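Local coordinates for protein probable polyketide synthase 1 (Dictyostelium discoideum, PDB 2H84) that is probably a hybrid polyketide synthase, here its C-terminal type III domain, which extends and cyclizes polyketide chains and yields acylpyrones in vitro, at residues G112-T124 / N134-E148. Numbering follows the deposited sequence.
Sequences GDKGDITHIVSVT and NFKLIDLLGLNKDVE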
# COMPACT_ATOMS: atom_id res chain seq x y z
N GLY A 112 -26.54 3.87 0.16
CA GLY A 112 -26.27 5.25 -0.20
C GLY A 112 -26.07 5.53 -1.67
O GLY A 112 -26.12 4.62 -2.51
N ASP A 113 -25.86 6.80 -1.99
CA ASP A 113 -25.60 7.22 -3.37
C ASP A 113 -24.09 7.29 -3.55
O ASP A 113 -23.40 8.00 -2.81
CB ASP A 113 -26.23 8.59 -3.63
CG ASP A 113 -25.63 9.29 -4.83
OD1 ASP A 113 -25.43 8.64 -5.88
OD2 ASP A 113 -25.35 10.50 -4.75
N LYS A 114 -23.58 6.56 -4.54
CA LYS A 114 -22.15 6.49 -4.82
C LYS A 114 -21.46 7.83 -4.83
O LYS A 114 -20.27 7.90 -4.57
CB LYS A 114 -21.89 5.78 -6.15
CG LYS A 114 -22.22 6.59 -7.38
CD LYS A 114 -22.05 5.73 -8.61
CE LYS A 114 -22.35 6.51 -9.87
NZ LYS A 114 -22.44 5.62 -11.07
N GLY A 115 -22.20 8.89 -5.12
CA GLY A 115 -21.60 10.21 -5.14
C GLY A 115 -21.21 10.68 -3.75
O GLY A 115 -20.49 11.67 -3.61
N ASP A 116 -21.68 9.99 -2.72
CA ASP A 116 -21.37 10.36 -1.34
C ASP A 116 -20.10 9.71 -0.79
O ASP A 116 -19.65 10.06 0.30
CB ASP A 116 -22.53 10.00 -0.43
CG ASP A 116 -23.70 10.92 -0.61
OD1 ASP A 116 -24.81 10.56 -0.17
OD2 ASP A 116 -23.49 12.01 -1.18
N ILE A 117 -19.51 8.78 -1.55
CA ILE A 117 -18.30 8.11 -1.10
C ILE A 117 -17.10 9.04 -1.21
O ILE A 117 -16.72 9.45 -2.30
CB ILE A 117 -18.04 6.82 -1.89
CG1 ILE A 117 -19.11 5.80 -1.50
CG2 ILE A 117 -16.62 6.30 -1.63
CD1 ILE A 117 -18.77 4.40 -1.79
N THR A 118 -16.53 9.36 -0.06
CA THR A 118 -15.39 10.27 0.01
C THR A 118 -14.05 9.60 -0.20
O THR A 118 -13.10 10.23 -0.66
CB THR A 118 -15.35 10.98 1.38
OG1 THR A 118 -15.40 10.01 2.43
CG2 THR A 118 -16.51 11.94 1.50
N HIS A 119 -13.96 8.32 0.15
CA HIS A 119 -12.71 7.58 0.02
C HIS A 119 -12.84 6.22 -0.64
O HIS A 119 -13.86 5.55 -0.52
CB HIS A 119 -12.09 7.37 1.41
CG HIS A 119 -11.68 8.65 2.08
ND1 HIS A 119 -10.38 9.08 2.13
CD2 HIS A 119 -12.41 9.59 2.72
CE1 HIS A 119 -10.32 10.24 2.76
NE2 HIS A 119 -11.54 10.57 3.13
N ILE A 120 -11.79 5.84 -1.36
CA ILE A 120 -11.75 4.55 -2.03
C ILE A 120 -10.41 3.91 -1.64
O ILE A 120 -9.34 4.46 -1.89
CB ILE A 120 -11.93 4.75 -3.56
CG1 ILE A 120 -12.64 3.55 -4.18
CG2 ILE A 120 -10.64 5.11 -4.22
CD1 ILE A 120 -11.93 2.30 -4.25
N VAL A 121 -10.49 2.77 -0.97
CA VAL A 121 -9.31 2.04 -0.51
C VAL A 121 -9.18 0.68 -1.16
O VAL A 121 -10.03 -0.19 -1.00
CB VAL A 121 -9.35 1.82 1.00
CG1 VAL A 121 -8.04 1.16 1.46
CG2 VAL A 121 -9.58 3.13 1.71
N SER A 122 -8.08 0.50 -1.88
CA SER A 122 -7.76 -0.73 -2.59
C SER A 122 -6.75 -1.52 -1.76
O SER A 122 -5.84 -0.93 -1.17
CB SER A 122 -7.18 -0.35 -3.96
OG SER A 122 -6.54 -1.43 -4.61
N VAL A 123 -6.91 -2.85 -1.70
CA VAL A 123 -6.04 -3.74 -0.93
C VAL A 123 -5.72 -5.08 -1.64
O VAL A 123 -6.62 -5.77 -2.12
CB VAL A 123 -6.68 -4.08 0.45
CG1 VAL A 123 -5.82 -5.06 1.21
CG2 VAL A 123 -6.87 -2.81 1.26
N THR A 124 -4.44 -5.43 -1.68
CA THR A 124 -3.98 -6.67 -2.31
C THR A 124 -2.49 -6.87 -2.09
O THR A 124 -1.78 -5.91 -1.77
CB THR A 124 -4.22 -6.69 -3.83
OG1 THR A 124 -3.86 -7.98 -4.35
CG2 THR A 124 -3.37 -5.62 -4.52
N ASN A 134 -7.76 0.94 -6.86
CA ASN A 134 -8.66 2.01 -6.45
C ASN A 134 -8.83 3.10 -7.50
O ASN A 134 -9.90 3.70 -7.58
CB ASN A 134 -8.20 2.64 -5.12
CG ASN A 134 -6.77 3.11 -5.15
OD1 ASN A 134 -5.87 2.41 -4.76
ND2 ASN A 134 -6.56 4.29 -5.60
N PHE A 135 -7.79 3.37 -8.29
CA PHE A 135 -7.88 4.40 -9.33
C PHE A 135 -8.74 3.91 -10.48
O PHE A 135 -9.63 4.62 -10.97
CB PHE A 135 -6.49 4.75 -9.88
CG PHE A 135 -6.52 5.74 -11.01
CD1 PHE A 135 -6.43 7.11 -10.76
CD2 PHE A 135 -6.65 5.31 -12.33
CE1 PHE A 135 -6.49 8.03 -11.79
CE2 PHE A 135 -6.71 6.23 -13.36
CZ PHE A 135 -6.62 7.59 -13.09
N LYS A 136 -8.46 2.69 -10.93
CA LYS A 136 -9.20 2.06 -12.01
C LYS A 136 -10.70 2.01 -11.75
O LYS A 136 -11.50 2.07 -12.69
CB LYS A 136 -8.68 0.65 -12.24
CG LYS A 136 -7.49 0.57 -13.17
CD LYS A 136 -6.90 -0.84 -13.21
CE LYS A 136 -6.23 -1.12 -14.55
NZ LYS A 136 -5.33 0.01 -14.96
N LEU A 137 -11.07 1.90 -10.47
CA LEU A 137 -12.47 1.82 -10.06
C LEU A 137 -13.19 3.15 -10.09
O LEU A 137 -14.40 3.19 -10.31
CB LEU A 137 -12.58 1.20 -8.66
CG LEU A 137 -12.34 -0.31 -8.54
CD1 LEU A 137 -12.13 -0.70 -7.09
CD2 LEU A 137 -13.52 -1.06 -9.14
N ILE A 138 -12.46 4.24 -9.89
CA ILE A 138 -13.08 5.57 -9.92
C ILE A 138 -13.97 5.69 -11.15
O ILE A 138 -15.16 5.98 -11.04
CB ILE A 138 -12.02 6.71 -9.97
CG1 ILE A 138 -11.23 6.76 -8.67
CG2 ILE A 138 -12.71 8.07 -10.19
CD1 ILE A 138 -10.22 7.88 -8.61
N ASP A 139 -13.39 5.47 -12.31
CA ASP A 139 -14.11 5.56 -13.58
C ASP A 139 -15.09 4.41 -13.80
O ASP A 139 -16.19 4.61 -14.33
CB ASP A 139 -13.10 5.61 -14.72
CG ASP A 139 -13.64 6.30 -15.93
OD1 ASP A 139 -14.02 7.48 -15.81
OD2 ASP A 139 -13.69 5.66 -17.00
N LEU A 140 -14.70 3.20 -13.39
CA LEU A 140 -15.54 2.03 -13.54
C LEU A 140 -16.84 2.19 -12.77
O LEU A 140 -17.92 1.92 -13.29
CB LEU A 140 -14.81 0.78 -13.06
CG LEU A 140 -13.65 0.24 -13.90
CD1 LEU A 140 -12.99 -0.90 -13.16
CD2 LEU A 140 -14.16 -0.24 -15.24
N LEU A 141 -16.74 2.63 -11.52
CA LEU A 141 -17.92 2.79 -10.69
C LEU A 141 -18.56 4.15 -10.89
O LEU A 141 -19.69 4.38 -10.47
CB LEU A 141 -17.55 2.61 -9.22
CG LEU A 141 -16.93 1.28 -8.80
CD1 LEU A 141 -16.56 1.38 -7.32
CD2 LEU A 141 -17.90 0.11 -9.06
N GLY A 142 -17.83 5.06 -11.53
CA GLY A 142 -18.36 6.38 -11.76
C GLY A 142 -18.43 7.18 -10.46
O GLY A 142 -19.41 7.87 -10.18
N LEU A 143 -17.38 7.07 -9.66
CA LEU A 143 -17.33 7.80 -8.41
C LEU A 143 -16.80 9.19 -8.72
O LEU A 143 -16.41 9.49 -9.86
CB LEU A 143 -16.39 7.09 -7.44
CG LEU A 143 -16.70 5.61 -7.22
CD1 LEU A 143 -15.65 5.00 -6.32
CD2 LEU A 143 -18.09 5.47 -6.62
N ASN A 144 -16.81 10.05 -7.71
CA ASN A 144 -16.32 11.40 -7.87
C ASN A 144 -14.83 11.33 -8.28
O ASN A 144 -14.03 10.68 -7.61
CB ASN A 144 -16.47 12.16 -6.55
CG ASN A 144 -16.16 13.64 -6.69
OD1 ASN A 144 -16.94 14.49 -6.26
ND2 ASN A 144 -15.02 13.96 -7.29
N LYS A 145 -14.48 12.00 -9.37
CA LYS A 145 -13.10 12.01 -9.85
C LYS A 145 -12.12 12.48 -8.77
O LYS A 145 -10.93 12.19 -8.83
CB LYS A 145 -12.97 12.95 -11.05
CG LYS A 145 -13.34 14.37 -10.67
CD LYS A 145 -13.07 15.41 -11.74
CE LYS A 145 -13.54 16.77 -11.24
NZ LYS A 145 -13.28 17.87 -12.21
N ASP A 146 -12.64 13.21 -7.79
CA ASP A 146 -11.80 13.73 -6.71
C ASP A 146 -11.74 12.82 -5.48
O ASP A 146 -10.96 13.08 -4.56
CB ASP A 146 -12.30 15.12 -6.29
CG ASP A 146 -11.59 16.25 -7.03
OD1 ASP A 146 -11.25 16.09 -8.22
OD2 ASP A 146 -11.38 17.31 -6.40
N VAL A 147 -12.56 11.77 -5.46
CA VAL A 147 -12.57 10.84 -4.34
C VAL A 147 -11.13 10.53 -3.93
O VAL A 147 -10.26 10.33 -4.78
CB VAL A 147 -13.31 9.52 -4.71
CG1 VAL A 147 -12.52 8.76 -5.76
CG2 VAL A 147 -13.53 8.66 -3.47
N GLU A 148 -10.88 10.53 -2.62
CA GLU A 148 -9.54 10.27 -2.10
C GLU A 148 -9.11 8.82 -2.19
O GLU A 148 -9.84 7.91 -1.78
CB GLU A 148 -9.45 10.77 -0.65
CG GLU A 148 -9.37 12.29 -0.57
CD GLU A 148 -9.16 12.81 0.84
OE1 GLU A 148 -8.27 12.31 1.55
OE2 GLU A 148 -9.90 13.76 1.21
O HOH W 1 -17.94 9.02 -5.20
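The imidazole of His119 and the carboxylate of Glu148 run alongside each other in the same direction on one surface of the sheet, their planes 58° apart; OE1 comes to CE1 of the ring obliquely, while CB of Glu148 lies near ND1. Ile179 and Asn177 also touch the His119 side chain, and OE1 makes a salt bridge to Arg165 of the second subunit. The pair illustrates the start of a parallel strand pairing within a beta-alpha-beta unit of the thiolase fold: strand 119-124, helix 133-141, then strand 148-153 at the sheet edge within this chain. Glu148 grips the backbone on both sides of His119, its N donating to Thr118 O (3.0 Å) and its O accepting from Ile120 N (2.9 Å). Because chi1 of His119 (-65°) sets the ring beside its own backbone N, it rises alongside the glutamate chain; with a serine in its place, the carboxylate would probably lose this flank and be freer to swing away from its intersubunit arginine.

On the reverse surface, the axis of segment 134-141 runs at 130° to that of strand 119-124. Ile120 is wedged between helix and loop: its CG2 meets CB of Asn134 at 3.6 Å, its CD1 faces CD1 of Leu137, and its CG1 crosses Leu143 at about a right angle, 4.0 Å from CD1. Val147 adds CG2 against CB of Ile120 and the backbone of Thr118. Gly142, with positive phi, closes the helix in a Schellman motif, and the extended Lys114 chain delivers NZ to Leu141 O at 3.1 Å, where its charge probably complements the helix C-terminus. Between the two segments one water donates to Lys114 O and Ile117 O and accepts from Asn144 N, which lies 2.9 Å from the water oxygen.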